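Local coordinates for protein endo-1,4-beta-xylanase (Pseudoalteromonas haloplanktis, PDB 1H12) that hydrolyses internal beta-1,4 linkages of xylan as a cold-adapted family 8 glycoside hydrolase, and probably also acts on cellulose and related beta-glucans, at residues A[147-151]-A[208-212]; A[286-291]-A[348-354]. All blocks are in the same frame, centred on the assembly; numbering follows the deposited sequence. Where two conformers were deposited one is given.

Overall arrangement
The two contacts follow one another along the chain: contact 1 joins helices 143-160 and 206-215 before contact 2 brings helix 283-296 against helix 342-351 and the 3-10 turn that follows it. All four segments belong to the single glycoside hydrolase family 8 region, whose known fold is an (alpha/alpha)6 barrel. The contact centres lie about 18 Å apart, yet the two meet directly where F208 CE1 of contact 1 packs 4.1 Å from L291 CD1 of contact 2. I205 also touches both, meeting Y148 of contact 1 and N288 and L291 of contact 2. The two contacts thus adjoin within the buried core, aromatic side chains dominating contact 1 and small and aliphatic ones contact 2.

Contact 1 (A[147-151]-A[208-212]); sequences EYFAF and FYDYF
Y209 donates its hydroxyl hydrogen to E147, with OH 2.7 Å from OE2, on the syn side of the carboxylate and 23° out of its plane. Apart from this bond, the two helices meet mainly through an aromatic cluster of Y148, F151, F208 and Y211, in the (alpha/alpha)6 barrel expected of family 8. With CG trans to the backbone N (chi1 178°), F151 lays its ring flat over F208, the centroids 3.9 Å apart and the planes within 8° of parallel. F208 also points its edge at the face of Y148 in a T-shaped pair, bringing CZ to 3.6 Å from Y148 CE1. The F151 edge in turn approaches the Y211 face in an offset edge-to-face arrangement, while the Y211 hydroxyl hydrogen-bonds to Y400 O. Exchanging F151 for an alanine would probably leave the F208 face without its stacking partner and open a gap beside Y211. Nearer the backbones, F212 CZ packs 4.0 Å from A150 CB. The F212 ring also presents its edge to E147 O, which lies 3.6 Å from F212 CZ and is itself the acceptor, at 3.0 Å, of the helical bond from F151 N.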
loop_
_atom_site.group_PDB
_atom_site.type_symbol
_atom_site.label_atom_id
_atom_site.label_comp_id
_atom_site.label_asym_id
_atom_site.label_seq_id
_atom_site.Cartn_x
_atom_site.Cartn_y
_atom_site.Cartn_z
ATOM N N GLU A 147 0.884 -6.316 -6.897
ATOM C CA GLU A 147 1.601 -5.119 -7.286
ATOM C C GLU A 147 2.823 -4.863 -6.413
ATOM O O GLU A 147 3.921 -4.581 -6.912
ATOM C CB GLU A 147 0.679 -3.889 -7.277
ATOM C CG GLU A 147 -0.449 -3.958 -8.275
ATOM C CD GLU A 147 -1.275 -2.712 -8.340
ATOM O OE1 GLU A 147 -1.701 -2.269 -7.199
ATOM O OE2 GLU A 147 -1.512 -2.145 -9.401
ATOM N N TYR A 148 2.628 -4.900 -5.089
ATOM C CA TYR A 148 3.736 -4.698 -4.167
ATOM C C TYR A 148 4.747 -5.832 -4.247
ATOM O O TYR A 148 5.949 -5.589 -4.109
ATOM C CB TYR A 148 3.258 -4.473 -2.737
ATOM C CG TYR A 148 2.937 -3.046 -2.371
ATOM C CD1 TYR A 148 3.923 -2.225 -1.858
ATOM C CD2 TYR A 148 1.663 -2.524 -2.522
ATOM C CE1 TYR A 148 3.642 -0.960 -1.433
ATOM C CE2 TYR A 148 1.382 -1.215 -2.137
ATOM C CZ TYR A 148 2.388 -0.442 -1.576
ATOM O OH TYR A 148 2.143 0.838 -1.128
ATOM N N PHE A 149 4.310 -7.098 -4.449
ATOM C CA PHE A 149 5.273 -8.154 -4.590
ATOM C C PHE A 149 6.196 -7.886 -5.770
ATOM O O PHE A 149 7.418 -8.045 -5.679
ATOM C CB PHE A 149 4.624 -9.539 -4.817
ATOM C CG PHE A 149 3.948 -10.202 -3.627
ATOM C CD1 PHE A 149 4.562 -10.279 -2.381
ATOM C CD2 PHE A 149 2.744 -10.854 -3.779
ATOM C CE1 PHE A 149 3.984 -10.963 -1.350
ATOM C CE2 PHE A 149 2.163 -11.550 -2.736
ATOM C CZ PHE A 149 2.794 -11.595 -1.510
ATOM N N ALA A 150 5.602 -7.515 -6.927
ATOM C CA ALA A 150 6.432 -7.241 -8.107
ATOM C C ALA A 150 7.406 -6.113 -7.848
ATOM O O ALA A 150 8.588 -6.190 -8.197
ATOM C CB ALA A 150 5.545 -6.910 -9.283
ATOM N N PHE A 151 6.900 -5.038 -7.256
ATOM C CA PHE A 151 7.725 -3.891 -6.899
ATOM C C PHE A 151 8.893 -4.322 -5.995
ATOM O O PHE A 151 10.058 -3.983 -6.233
ATOM C CB PHE A 151 6.865 -2.831 -6.224
ATOM C CG PHE A 151 7.636 -1.626 -5.785
ATOM C CD1 PHE A 151 8.091 -0.664 -6.694
ATOM C CD2 PHE A 151 7.921 -1.425 -4.449
ATOM C CE1 PHE A 151 8.827 0.408 -6.311
ATOM C CE2 PHE A 151 8.640 -0.337 -4.028
ATOM C CZ PHE A 151 9.110 0.590 -4.966
ATOM N N PHE A 208 4.726 3.161 -9.421
ATOM C CA PHE A 208 5.156 1.763 -9.531
ATOM C C PHE A 208 5.141 1.314 -10.996
ATOM O O PHE A 208 6.017 0.581 -11.422
ATOM C CB PHE A 208 4.272 0.809 -8.711
ATOM C CG PHE A 208 4.515 0.790 -7.224
ATOM C CD1 PHE A 208 5.362 1.670 -6.592
ATOM C CD2 PHE A 208 3.873 -0.186 -6.462
ATOM C CE1 PHE A 208 5.537 1.605 -5.213
ATOM C CE2 PHE A 208 4.025 -0.226 -5.110
ATOM C CZ PHE A 208 4.852 0.663 -4.469
ATOM N N TYR A 209 4.116 1.716 -11.742
ATOM C CA TYR A 209 3.997 1.267 -13.124
ATOM C C TYR A 209 5.129 1.861 -13.973
ATOM O O TYR A 209 5.654 1.189 -14.870
ATOM C CB TYR A 209 2.638 1.611 -13.693
ATOM C CG TYR A 209 1.476 1.212 -12.799
ATOM C CD1 TYR A 209 1.340 -0.042 -12.257
ATOM C CD2 TYR A 209 0.512 2.156 -12.500
ATOM C CE1 TYR A 209 0.272 -0.350 -11.449
ATOM C CE2 TYR A 209 -0.563 1.845 -11.672
ATOM C CZ TYR A 209 -0.691 0.614 -11.148
ATOM O OH TYR A 209 -1.767 0.395 -10.305
ATOM N N ASP A 210 5.511 3.124 -13.713
ATOM C CA ASP A 210 6.656 3.686 -14.406
ATOM C C ASP A 210 7.935 2.956 -14.076
ATOM O O ASP A 210 8.772 2.740 -14.953
ATOM C CB ASP A 210 6.793 5.164 -14.007
ATOM C CG ASP A 210 5.779 6.062 -14.654
ATOM O OD1 ASP A 210 5.720 6.009 -15.906
ATOM O OD2 ASP A 210 5.066 6.805 -13.984
ATOM N N TYR A 211 8.104 2.545 -12.808
ATOM C CA TYR A 211 9.257 1.737 -12.417
ATOM C C TYR A 211 9.204 0.364 -13.130
ATOM O O TYR A 211 10.229 -0.101 -13.652
ATOM C CB TYR A 211 9.211 1.578 -10.882
ATOM C CG TYR A 211 10.280 0.702 -10.302
ATOM C CD1 TYR A 211 11.589 1.100 -10.214
ATOM C CD2 TYR A 211 9.961 -0.558 -9.811
ATOM C CE1 TYR A 211 12.564 0.258 -9.678
ATOM C CE2 TYR A 211 10.908 -1.363 -9.216
ATOM C CZ TYR A 211 12.223 -0.987 -9.202
ATOM O OH TYR A 211 13.152 -1.876 -8.698
ATOM N N PHE A 212 8.042 -0.264 -13.190
ATOM C CA PHE A 212 7.940 -1.529 -13.897
ATOM C C PHE A 212 8.394 -1.349 -15.359
ATOM O O PHE A 212 9.154 -2.154 -15.888
ATOM C CB PHE A 212 6.531 -2.052 -13.891
ATOM C CG PHE A 212 5.923 -2.382 -12.522
ATOM C CD1 PHE A 212 6.688 -2.581 -11.423
ATOM C CD2 PHE A 212 4.569 -2.554 -12.403
ATOM C CE1 PHE A 212 6.123 -2.920 -10.202
ATOM C CE2 PHE A 212 3.981 -2.873 -11.201
ATOM C CZ PHE A 212 4.761 -3.059 -10.084
#

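Contact 2 (A[286-291]-A[348-354]); sequences IMNVGL and NAVALLA
G290 and A351 bring the backbones of the two segments together, their CA atoms only 4.1 Å apart. Here helix 283-296 meets helix 342-351 and the 3-10 turn 352-354 in a buried junction of the (alpha/alpha)6 barrel known for family 8. The close approach depends on G290 having no side chain: V350 O and A351 CA occupy the space over its CA, leaving no room for a beta carbon. Beyond them, G290 O is met by L353 CB at 3.6 Å.

Weakly polar contacts centre on I286 O. A351 CA lies 3.4 Å from this oxygen in a strongly bent, hence weak, CA-H...O contact (126° at the hydrogen), although I286 O is already the acceptor of the helical bond from G290 N. V350 CG1 likewise touches a carbonyl, M287 O, at 3.6 Å. One turn earlier in the helix than A351, N348 OD1 rests 3.3 Å from the methyl I286 CD1, while N348 ND2 turns to a hydrogen bond with Y325 OH.

Apolar side chains supply the remainder. I286 holds CG1 between its backbone N and carbonyl carbon (chi1 66°), which sends CG1 and then CD1 over the methyl of A351, with CG1 3.6 Å from A351 CB. In the conformer described, one of two, M287 CG lies against V350 CB. Helix 300-318 covers I286 and A354, and helix 379-392 covers M287 and V350.

N348 lies about 12 Å by its side chain from the bound xylopyranose, whose pocket includes E342 at the start of the same helix. No hydrogen bond crosses the contact; both segments keep backbone bonds of their own, so the association rests on the close fit of small and aliphatic groups.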
loop_
_atom_site.group_PDB
_atom_site.type_symbol
_atom_site.label_atom_id
_atom_site.label_comp_id
_atom_site.label_asym_id
_atom_site.label_seq_id
_atom_site.Cartn_x
_atom_site.Cartn_y
_atom_site.Cartn_z
ATOM N N ILE A 286 -4.641 8.797 -0.639
ATOM C CA ILE A 286 -3.818 9.998 -0.621
ATOM C C ILE A 286 -2.354 9.711 -0.229
ATOM O O ILE A 286 -1.463 10.458 -0.613
ATOM C CB ILE A 286 -4.421 11.173 0.132
ATOM C CG1 ILE A 286 -4.558 10.929 1.653
ATOM C CG2 ILE A 286 -5.734 11.596 -0.535
ATOM C CD1 ILE A 286 -4.980 12.185 2.423
ATOM N N MET A 287 -2.113 8.603 0.472
ATOM C CA MET A 287 -0.749 8.126 0.659
ATOM C C MET A 287 -0.098 7.843 -0.714
ATOM O O MET A 287 1.039 8.262 -0.955
ATOM C CB MET A 287 -0.757 6.866 1.518
ATOM C CG MET A 287 0.550 6.278 1.834
ATOM S SD MET A 287 0.387 4.764 2.751
ATOM C CE MET A 287 -0.282 3.625 1.855
ATOM N N ASN A 288 -0.825 7.135 -1.568
ATOM C CA ASN A 288 -0.340 6.826 -2.895
ATOM C C ASN A 288 -0.139 8.073 -3.738
ATOM O O ASN A 288 0.782 8.137 -4.547
ATOM C CB ASN A 288 -1.296 5.890 -3.602
ATOM C CG ASN A 288 -1.422 4.534 -2.980
ATOM O OD1 ASN A 288 -0.510 4.061 -2.270
ATOM N ND2 ASN A 288 -2.531 3.859 -3.267
ATOM N N VAL A 289 -1.016 9.061 -3.588
ATOM C CA VAL A 289 -0.869 10.339 -4.297
ATOM C C VAL A 289 0.427 11.036 -3.833
ATOM O O VAL A 289 1.166 11.559 -4.660
ATOM C CB VAL A 289 -2.113 11.207 -4.125
ATOM C CG1 VAL A 289 -1.910 12.588 -4.730
ATOM C CG2 VAL A 289 -3.325 10.559 -4.748
ATOM N N GLY A 290 0.677 11.054 -2.532
ATOM C CA GLY A 290 1.944 11.597 -2.008
ATOM C C GLY A 290 3.152 10.854 -2.575
ATOM O O GLY A 290 4.147 11.463 -2.973
ATOM N N LEU A 291 3.100 9.515 -2.553
ATOM C CA LEU A 291 4.140 8.707 -3.120
ATOM C C LEU A 291 4.412 9.114 -4.575
ATOM O O LEU A 291 5.546 9.341 -4.977
ATOM C CB LEU A 291 3.760 7.221 -2.970
ATOM C CG LEU A 291 4.700 6.170 -3.468
ATOM C CD1 LEU A 291 4.209 4.809 -2.950
ATOM C CD2 LEU A 291 4.870 6.097 -4.972
ATOM N N ASN A 348 -1.911 9.691 6.028
ATOM C CA ASN A 348 -2.121 11.103 5.835
ATOM C C ASN A 348 -0.810 11.887 5.912
ATOM O O ASN A 348 -0.657 12.922 5.267
ATOM C CB ASN A 348 -3.161 11.630 6.813
ATOM C CG ASN A 348 -4.536 11.076 6.526
ATOM O OD1 ASN A 348 -4.804 10.674 5.370
ATOM N ND2 ASN A 348 -5.443 11.099 7.527
ATOM N N ALA A 349 0.160 11.406 6.721
ATOM C CA ALA A 349 1.468 12.042 6.761
ATOM C C ALA A 349 2.203 11.892 5.410
ATOM O O ALA A 349 2.868 12.821 4.953
ATOM C CB ALA A 349 2.278 11.506 7.886
ATOM N N VAL A 350 2.102 10.714 4.778
ATOM C CA VAL A 350 2.735 10.524 3.496
ATOM C C VAL A 350 2.129 11.415 2.439
ATOM O O VAL A 350 2.818 11.922 1.540
ATOM C CB VAL A 350 2.709 9.052 3.060
ATOM C CG1 VAL A 350 3.316 8.852 1.719
ATOM C CG2 VAL A 350 3.365 8.185 4.116
ATOM N N ALA A 351 0.817 11.630 2.531
ATOM C CA ALA A 351 0.123 12.498 1.610
ATOM C C ALA A 351 0.700 13.901 1.545
ATOM O O ALA A 351 0.567 14.592 0.539
ATOM C CB ALA A 351 -1.353 12.608 1.987
ATOM N N LEU A 352 1.342 14.319 2.640
ATOM C CA LEU A 352 1.966 15.650 2.698
ATOM C C LEU A 352 3.011 15.895 1.668
ATOM O O LEU A 352 3.329 17.060 1.378
ATOM C CB LEU A 352 2.515 15.917 4.096
ATOM C CG LEU A 352 1.482 15.902 5.209
ATOM C CD1 LEU A 352 2.226 16.020 6.537
ATOM C CD2 LEU A 352 0.452 17.033 5.013
ATOM N N LEU A 353 3.571 14.859 1.056
ATOM C CA LEU A 353 4.509 15.022 -0.051
ATOM C C LEU A 353 3.871 15.665 -1.278
ATOM O O LEU A 353 4.584 16.080 -2.182
ATOM C CB LEU A 353 5.167 13.690 -0.363
ATOM C CG LEU A 353 6.055 13.131 0.728
ATOM C CD1 LEU A 353 6.302 11.646 0.575
ATOM C CD2 LEU A 353 7.409 13.884 0.751
ATOM N N ALA A 354 2.548 15.754 -1.314
ATOM C CA ALA A 354 1.817 16.477 -2.348
ATOM C C ALA A 354 1.113 17.719 -1.801
ATOM O O ALA A 354 0.458 18.404 -2.594
ATOM C CB ALA A 354 0.783 15.587 -3.039
#